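PDB 6TZ0: RNA-dependent RNA Polymerase from Bombyx mori cytoplasmic polyhedrosis virus, which catalyses RNA synthesis on an RNA template, making plus strands in transcription and minus strands in genome replication. Local coordinates for residues L149-A154 with A786-R791; A553-N558 with G635-G640. One frame throughout, in Å; residues are numbered along the deposited sequence.

How the contacts relate
Contact 1 and contact 2 lie on opposite sides of the chain's centre. Their centres are about 46 Å apart, and their nearest atoms are about 32 Å apart. They share no helix, strand or sheet. Contact 1 ties helix 145-160, from the N-terminal region, to the loop between helix 774-786 and strand 791-795. Both segments of contact 2 lie in the central polymerase domain, between those two in sequence. There residues 553-558 join the loop 635-640 ahead of helix 644-665. Contact 1 includes Arg791 and adjoins Arg147, which bind ATP in another structure of this protein, and contact 2 borders residues that bind UTP. The two contacts thus lie beside nucleotide sites well apart in the fold.

Contact 1: L149-A154 with A786-R791; sequences LCAVIA and AICLRR
Ile787 packs on one side of helix 145-160, against Cys150, Ala151 and Ala154. This is a loop-on-helix contact in a polymerase of the reovirus family. It joins the N-terminal region to the turn that leads from helix 774-786 into strand 791-795. The side chain of Ile787 can be followed outward. Its CB lies 4.6 Å from Ala151 CB, farther than the contacts made by CD1. CG2 is turned toward Cys150 and stays 4.6 Å from Cys150 CB. CG1 sits beside the backbone N of Ile787 (chi1 -70°), and the next bond is extended (chi2 157°). These torsions carry CD1 onto the helix surface. CD1 does most of the touching. It lies 3.8 Å from Ala151 CA, 4.0 Å from Cys150 O and 4.1 Å from Ala154 CB. Cys150 O is already bonded within the helix by Ala154 N, so the methyl meets an oxygen that has a partner. The small alanines let the loop come close to the helix backbone. The contact is buried and apolar. Arg147, on the same helix, and Arg791, which opens strand 791-795, both bind ATP in another structure of this protein. The side chain of Arg147 lies about 4 Å from that of Ile787. Next along the loop, Cys788 SG meets Ala151 CB at 4.2 Å.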
ATOM      1  N   LEU A 149      32.583  -5.436  -1.903  1.00 42.19           N
ATOM      2  CA  LEU A 149      33.670  -4.596  -1.412  1.00 42.19           C
ATOM      3  C   LEU A 149      34.892  -4.676  -2.328  1.00 42.19           C
ATOM      4  O   LEU A 149      35.575  -3.667  -2.544  1.00 42.19           O
ATOM      5  CB  LEU A 149      34.023  -4.991   0.024  1.00 42.19           C
ATOM      6  CG  LEU A 149      35.048  -4.106   0.734  1.00 42.19           C
ATOM      7  CD1 LEU A 149      34.524  -2.694   0.858  1.00 42.19           C
ATOM      8  CD2 LEU A 149      35.400  -4.654   2.093  1.00 42.19           C
ATOM      9  N   CYS A 150      35.156  -5.857  -2.903  1.00 45.15           N
ATOM     10  CA  CYS A 150      36.221  -5.996  -3.895  1.00 45.15           C
ATOM     11  C   CYS A 150      35.937  -5.175  -5.142  1.00 45.15           C
ATOM     12  O   CYS A 150      36.858  -4.600  -5.728  1.00 45.15           O
ATOM     13  CB  CYS A 150      36.427  -7.463  -4.275  1.00 45.15           C
ATOM     14  SG  CYS A 150      37.282  -8.472  -3.063  1.00 45.15           S
ATOM     15  N   ALA A 151      34.666  -5.089  -5.549  1.00 43.21           N
ATOM     16  CA  ALA A 151      34.307  -4.274  -6.708  1.00 43.21           C
ATOM     17  C   ALA A 151      34.545  -2.792  -6.447  1.00 43.21           C
ATOM     18  O   ALA A 151      35.103  -2.090  -7.305  1.00 43.21           O
ATOM     19  CB  ALA A 151      32.853  -4.525  -7.094  1.00 43.21           C
ATOM     20  N   VAL A 152      34.169  -2.315  -5.255  1.00 42.29           N
ATOM     21  CA  VAL A 152      34.372  -0.905  -4.908  1.00 42.29           C
ATOM     22  C   VAL A 152      35.862  -0.568  -4.832  1.00 42.29           C
ATOM     23  O   VAL A 152      36.320   0.438  -5.398  1.00 42.29           O
ATOM     24  CB  VAL A 152      33.651  -0.567  -3.591  1.00 42.29           C
ATOM     25  CG1 VAL A 152      33.954   0.846  -3.158  1.00 42.29           C
ATOM     26  CG2 VAL A 152      32.171  -0.724  -3.759  1.00 42.29           C
ATOM     27  N   ILE A 153      36.644  -1.425  -4.168  1.00 42.61           N
ATOM     28  CA  ILE A 153      38.075  -1.169  -4.001  1.00 42.61           C
ATOM     29  C   ILE A 153      38.815  -1.281  -5.335  1.00 42.61           C
ATOM     30  O   ILE A 153      39.724  -0.488  -5.617  1.00 42.61           O
ATOM     31  CB  ILE A 153      38.646  -2.112  -2.923  1.00 42.61           C
ATOM     32  CG1 ILE A 153      38.029  -1.796  -1.559  1.00 42.61           C
ATOM     33  CG2 ILE A 153      40.145  -2.031  -2.832  1.00 42.61           C
ATOM     34  CD1 ILE A 153      38.292  -0.401  -1.072  1.00 42.61           C
ATOM     35  N   ALA A 154      38.398  -2.216  -6.198  1.00 43.38           N
ATOM     36  CA  ALA A 154      38.993  -2.350  -7.525  1.00 43.38           C
ATOM     37  C   ALA A 154      38.723  -1.129  -8.392  1.00 43.38           C
ATOM     38  O   ALA A 154      39.618  -0.660  -9.112  1.00 43.38           O
ATOM     39  CB  ALA A 154      38.453  -3.598  -8.209  1.00 43.38           C
ATOM     40  N   ALA A 786      31.940  -6.876 -13.579  1.00 50.81           N
ATOM     41  CA  ALA A 786      33.099  -7.717 -13.844  1.00 50.81           C
ATOM     42  C   ALA A 786      33.457  -8.633 -12.686  1.00 50.81           C
ATOM     43  O   ALA A 786      34.095  -9.666 -12.908  1.00 50.81           O
ATOM     44  CB  ALA A 786      34.313  -6.850 -14.175  1.00 50.81           C
ATOM     45  N   ILE A 787      33.054  -8.286 -11.471  1.00 50.11           N
ATOM     46  CA  ILE A 787      33.357  -9.145 -10.336  1.00 50.11           C
ATOM     47  C   ILE A 787      32.127  -9.854  -9.760  1.00 50.11           C
ATOM     48  O   ILE A 787      32.107 -11.074  -9.635  1.00 50.11           O
ATOM     49  CB  ILE A 787      34.082  -8.345  -9.238  1.00 50.11           C
ATOM     50  CG1 ILE A 787      35.488  -7.978  -9.710  1.00 50.11           C
ATOM     51  CG2 ILE A 787      34.139  -9.131  -7.941  1.00 50.11           C
ATOM     52  CD1 ILE A 787      36.083  -6.787  -9.000  1.00 50.11           C
ATOM     53  N   CYS A 788      31.102  -9.080  -9.427  1.00 53.27           N
ATOM     54  CA  CYS A 788      29.866  -9.603  -8.844  1.00 53.27           C
ATOM     55  C   CYS A 788      28.977 -10.508  -9.700  1.00 53.27           C
ATOM     56  O   CYS A 788      28.433 -11.486  -9.201  1.00 53.27           O
ATOM     57  CB  CYS A 788      29.030  -8.457  -8.267  1.00 53.27           C
ATOM     58  SG  CYS A 788      29.895  -7.504  -7.003  1.00 53.27           S
ATOM     59  N   LEU A 789      28.815 -10.174 -10.973  1.00 55.32           N
ATOM     60  CA  LEU A 789      27.941 -10.942 -11.861  1.00 55.32           C
ATOM     61  C   LEU A 789      28.632 -11.915 -12.821  1.00 55.32           C
ATOM     62  O   LEU A 789      28.000 -12.427 -13.739  1.00 55.32           O
ATOM     63  CB  LEU A 789      27.046  -9.990 -12.661  1.00 55.32           C
ATOM     64  CG  LEU A 789      26.294  -8.915 -11.876  1.00 55.32           C
ATOM     65  CD1 LEU A 789      25.664  -7.916 -12.831  1.00 55.32           C
ATOM     66  CD2 LEU A 789      25.229  -9.534 -10.987  1.00 55.32           C
ATOM     67  N   ARG A 790      29.919 -12.164 -12.622  1.00 59.17           N
ATOM     68  CA  ARG A 790      30.677 -13.027 -13.529  1.00 59.17           C
ATOM     69  C   ARG A 790      30.700 -14.549 -13.306  1.00 59.17           C
ATOM     70  O   ARG A 790      31.279 -15.267 -14.116  1.00 59.17           O
ATOM     71  CB  ARG A 790      32.111 -12.507 -13.637  1.00 59.17           C
ATOM     72  CG  ARG A 790      32.851 -13.003 -14.862  1.00 59.17           C
ATOM     73  CD  ARG A 790      34.076 -12.154 -15.129  1.00 59.17           C
ATOM     74  NE  ARG A 790      34.838 -12.655 -16.262  1.00 59.17           N
ATOM     75  CZ  ARG A 790      35.969 -12.112 -16.691  1.00 59.17           C
ATOM     76  NH1 ARG A 790      36.464 -11.050 -16.077  1.00 59.17           N
ATOM     77  NH2 ARG A 790      36.604 -12.630 -17.729  1.00 59.17           N
ATOM     78  N   ARG A 791      30.076 -15.051 -12.246  1.00 66.24           N
ATOM     79  CA  ARG A 791      30.129 -16.494 -11.976  1.00 66.24           C
ATOM     80  C   ARG A 791      28.858 -17.298 -12.236  1.00 66.24           C
ATOM     81  O   ARG A 791      27.780 -16.951 -11.762  1.00 66.24           O
ATOM     82  CB  ARG A 791      30.561 -16.740 -10.532  1.00 66.24           C
ATOM     83  CG  ARG A 791      31.981 -16.318 -10.219  1.00 66.24           C
ATOM     84  CD  ARG A 791      32.461 -17.029  -8.970  1.00 66.24           C
ATOM     85  NE  ARG A 791      32.221 -18.464  -9.065  1.00 66.24           N
ATOM     86  CZ  ARG A 791      32.745 -19.364  -8.243  1.00 66.24           C
ATOM     87  NH1 ARG A 791      32.474 -20.650  -8.409  1.00 66.24           N
ATOM     88  NH2 ARG A 791      33.544 -18.980  -7.258  1.00 66.24           N
TER

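Contact 2: A553-N558 with G635-G640; sequences ASVTTN and GTYPSG
The backbones of 553-558 and 635-640 come together at Ala553 with Thr636, where the CA atoms are 4.5 Å apart, and at Thr556 with Gly635, where they are 4.8 Å apart. Gly635 has a positive phi of 108°, at which a CB would collide with the carbonyl O of the preceding residue, and its backbone lies close to that of Val555 and Thr556. Thr636 turns its methyl to Ala553. Rotation about the CA-CB bond sets CG2 opposite the residue's own N, and CG2 stands 3.8 Å from Ala553 CA. The methyl packs on Ala553 while the hydroxyl OG1 is hydrogen-bonded to Val357 O. Residues 553-558 come just after what is probably motif A of the polymerase palm, with Asp547 and Asp552, and Ser639-Gly640 is consistent with the start of motif B. Asp547 binds magnesium and Asp552 binds UTP in another structure of this protein. Val555 CG1 approaches the Tyr637 ring obliquely and lies 4.4 Å from CD1 of Tyr637. Other groups also pack on the ring. Pro638 CD sits 3.5 Å above one face, offset toward the rim. His647 stacks on the ring and His648 meets it edge-to-face. The Tyr637 side chain also lies about 4 Å from that of Asp552. Thr556 is the N-cap of helix 557-573, and its OG1 is hydrogen-bonded to Thr559 OG1.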
ATOM      1  N   ALA A 553      -0.519   7.493  12.283  1.00 33.32           N
ATOM      2  CA  ALA A 553      -0.749   7.301  13.703  1.00 33.32           C
ATOM      3  C   ALA A 553      -1.506   8.459  14.329  1.00 33.32           C
ATOM      4  O   ALA A 553      -2.012   8.319  15.445  1.00 33.32           O
ATOM      5  CB  ALA A 553       0.579   7.100  14.427  1.00 33.32           C
ATOM      6  N   SER A 554      -1.604   9.593  13.638  1.00 31.23           N
ATOM      7  CA  SER A 554      -2.252  10.773  14.191  1.00 31.23           C
ATOM      8  C   SER A 554      -3.736  10.852  13.872  1.00 31.23           C
ATOM      9  O   SER A 554      -4.470  11.527  14.597  1.00 31.23           O
ATOM     10  CB  SER A 554      -1.570  12.042  13.678  1.00 31.23           C
ATOM     11  OG  SER A 554      -0.227  12.122  14.106  1.00 31.23           O
ATOM     12  N   VAL A 555      -4.190  10.187  12.813  1.00 28.12           N
ATOM     13  CA  VAL A 555      -5.598  10.217  12.431  1.00 28.12           C
ATOM     14  C   VAL A 555      -6.384   9.383  13.435  1.00 28.12           C
ATOM     15  O   VAL A 555      -6.268   8.157  13.462  1.00 28.12           O
ATOM     16  CB  VAL A 555      -5.802   9.702  11.001  1.00 28.12           C
ATOM     17  CG1 VAL A 555      -7.276   9.622  10.654  1.00 28.12           C
ATOM     18  CG2 VAL A 555      -5.087  10.597  10.021  1.00 28.12           C
ATOM     19  N   THR A 556      -7.191  10.039  14.258  1.00 26.45           N
ATOM     20  CA  THR A 556      -8.003   9.341  15.243  1.00 26.45           C
ATOM     21  C   THR A 556      -9.284   8.844  14.577  1.00 26.45           C
ATOM     22  O   THR A 556      -9.427   8.854  13.353  1.00 26.45           O
ATOM     23  CB  THR A 556      -8.293  10.250  16.432  1.00 26.45           C
ATOM     24  OG1 THR A 556      -9.102  11.349  16.007  1.00 26.45           O
ATOM     25  CG2 THR A 556      -7.005  10.803  16.993  1.00 26.45           C
ATOM     26  N   THR A 557     -10.241   8.393  15.382  1.00 26.80           N
ATOM     27  CA  THR A 557     -11.514   7.941  14.834  1.00 26.80           C
ATOM     28  C   THR A 557     -12.373   9.134  14.421  1.00 26.80           C
ATOM     29  O   THR A 557     -13.026   9.123  13.362  1.00 26.80           O
ATOM     30  CB  THR A 557     -12.224   7.083  15.879  1.00 26.80           C
ATOM     31  OG1 THR A 557     -11.284   6.165  16.442  1.00 26.80           O
ATOM     32  CG2 THR A 557     -13.305   6.268  15.241  1.00 26.80           C
ATOM     33  N   ASN A 558     -12.335  10.191  15.232  1.00 25.65           N
ATOM     34  CA  ASN A 558     -13.048  11.415  14.911  1.00 25.65           C
ATOM     35  C   ASN A 558     -12.443  12.129  13.709  1.00 25.65           C
ATOM     36  O   ASN A 558     -13.157  12.835  12.991  1.00 25.65           O
ATOM     37  CB  ASN A 558     -13.051  12.333  16.124  1.00 25.65           C
ATOM     38  CG  ASN A 558     -13.858  11.779  17.262  1.00 25.65           C
ATOM     39  OD1 ASN A 558     -14.910  11.199  17.055  1.00 25.65           O
ATOM     40  ND2 ASN A 558     -13.376  11.965  18.478  1.00 25.65           N
ATOM     41  N   GLY A 635      -7.015   3.356  16.492  1.00 36.12           N
ATOM     42  CA  GLY A 635      -6.980   4.772  16.186  1.00 36.12           C
ATOM     43  C   GLY A 635      -5.779   5.164  15.356  1.00 36.12           C
ATOM     44  O   GLY A 635      -5.285   6.291  15.445  1.00 36.12           O
ATOM     45  N   THR A 636      -5.284   4.224  14.573  1.00 36.52           N
ATOM     46  CA  THR A 636      -4.246   4.459  13.590  1.00 36.52           C
ATOM     47  C   THR A 636      -4.979   4.565  12.252  1.00 36.52           C
ATOM     48  O   THR A 636      -6.207   4.663  12.217  1.00 36.52           O
ATOM     49  CB  THR A 636      -3.211   3.328  13.693  1.00 36.52           C
ATOM     50  OG1 THR A 636      -2.980   3.060  15.077  1.00 36.52           O
ATOM     51  CG2 THR A 636      -1.848   3.720  13.124  1.00 36.52           C
ATOM     52  N   TYR A 637      -4.254   4.583  11.141  1.00 36.16           N
ATOM     53  CA  TYR A 637      -4.888   4.395   9.860  1.00 36.16           C
ATOM     54  C   TYR A 637      -4.194   3.232   9.163  1.00 36.16           C
ATOM     55  O   TYR A 637      -2.956   3.202   9.125  1.00 36.16           O
ATOM     56  CB  TYR A 637      -4.809   5.661   9.005  1.00 36.16           C
ATOM     57  CG  TYR A 637      -5.817   5.651   7.895  1.00 36.16           C
ATOM     58  CD1 TYR A 637      -7.147   5.947   8.153  1.00 36.16           C
ATOM     59  CD2 TYR A 637      -5.459   5.306   6.602  1.00 36.16           C
ATOM     60  CE1 TYR A 637      -8.083   5.922   7.155  1.00 36.16           C
ATOM     61  CE2 TYR A 637      -6.393   5.278   5.597  1.00 36.16           C
ATOM     62  CZ  TYR A 637      -7.700   5.586   5.878  1.00 36.16           C
ATOM     63  OH  TYR A 637      -8.633   5.560   4.875  1.00 36.16           O
ATOM     64  N   PRO A 638      -4.941   2.266   8.614  1.00 41.03           N
ATOM     65  CA  PRO A 638      -4.336   0.957   8.295  1.00 41.03           C
ATOM     66  C   PRO A 638      -3.327   0.984   7.161  1.00 41.03           C
ATOM     67  O   PRO A 638      -2.365   0.206   7.189  1.00 41.03           O
ATOM     68  CB  PRO A 638      -5.555   0.094   7.942  1.00 41.03           C
ATOM     69  CG  PRO A 638      -6.708   0.773   8.593  1.00 41.03           C
ATOM     70  CD  PRO A 638      -6.408   2.230   8.510  1.00 41.03           C
ATOM     71  N   SER A 639      -3.557   1.811   6.142  1.00 43.44           N
ATOM     72  CA  SER A 639      -2.625   2.144   5.063  1.00 43.44           C
ATOM     73  C   SER A 639      -2.304   0.990   4.113  1.00 43.44           C
ATOM     74  O   SER A 639      -1.556   1.174   3.148  1.00 43.44           O
ATOM     75  CB  SER A 639      -1.330   2.746   5.626  1.00 43.44           C
ATOM     76  OG  SER A 639      -0.436   3.093   4.585  1.00 43.44           O
ATOM     77  N   GLY A 640      -2.879  -0.184   4.346  1.00 43.83           N
ATOM     78  CA  GLY A 640      -2.878  -1.255   3.373  1.00 43.83           C
ATOM     79  C   GLY A 640      -4.281  -1.378   2.826  1.00 43.83           C
ATOM     80  O   GLY A 640      -4.751  -2.453   2.449  1.00 43.83           O
TER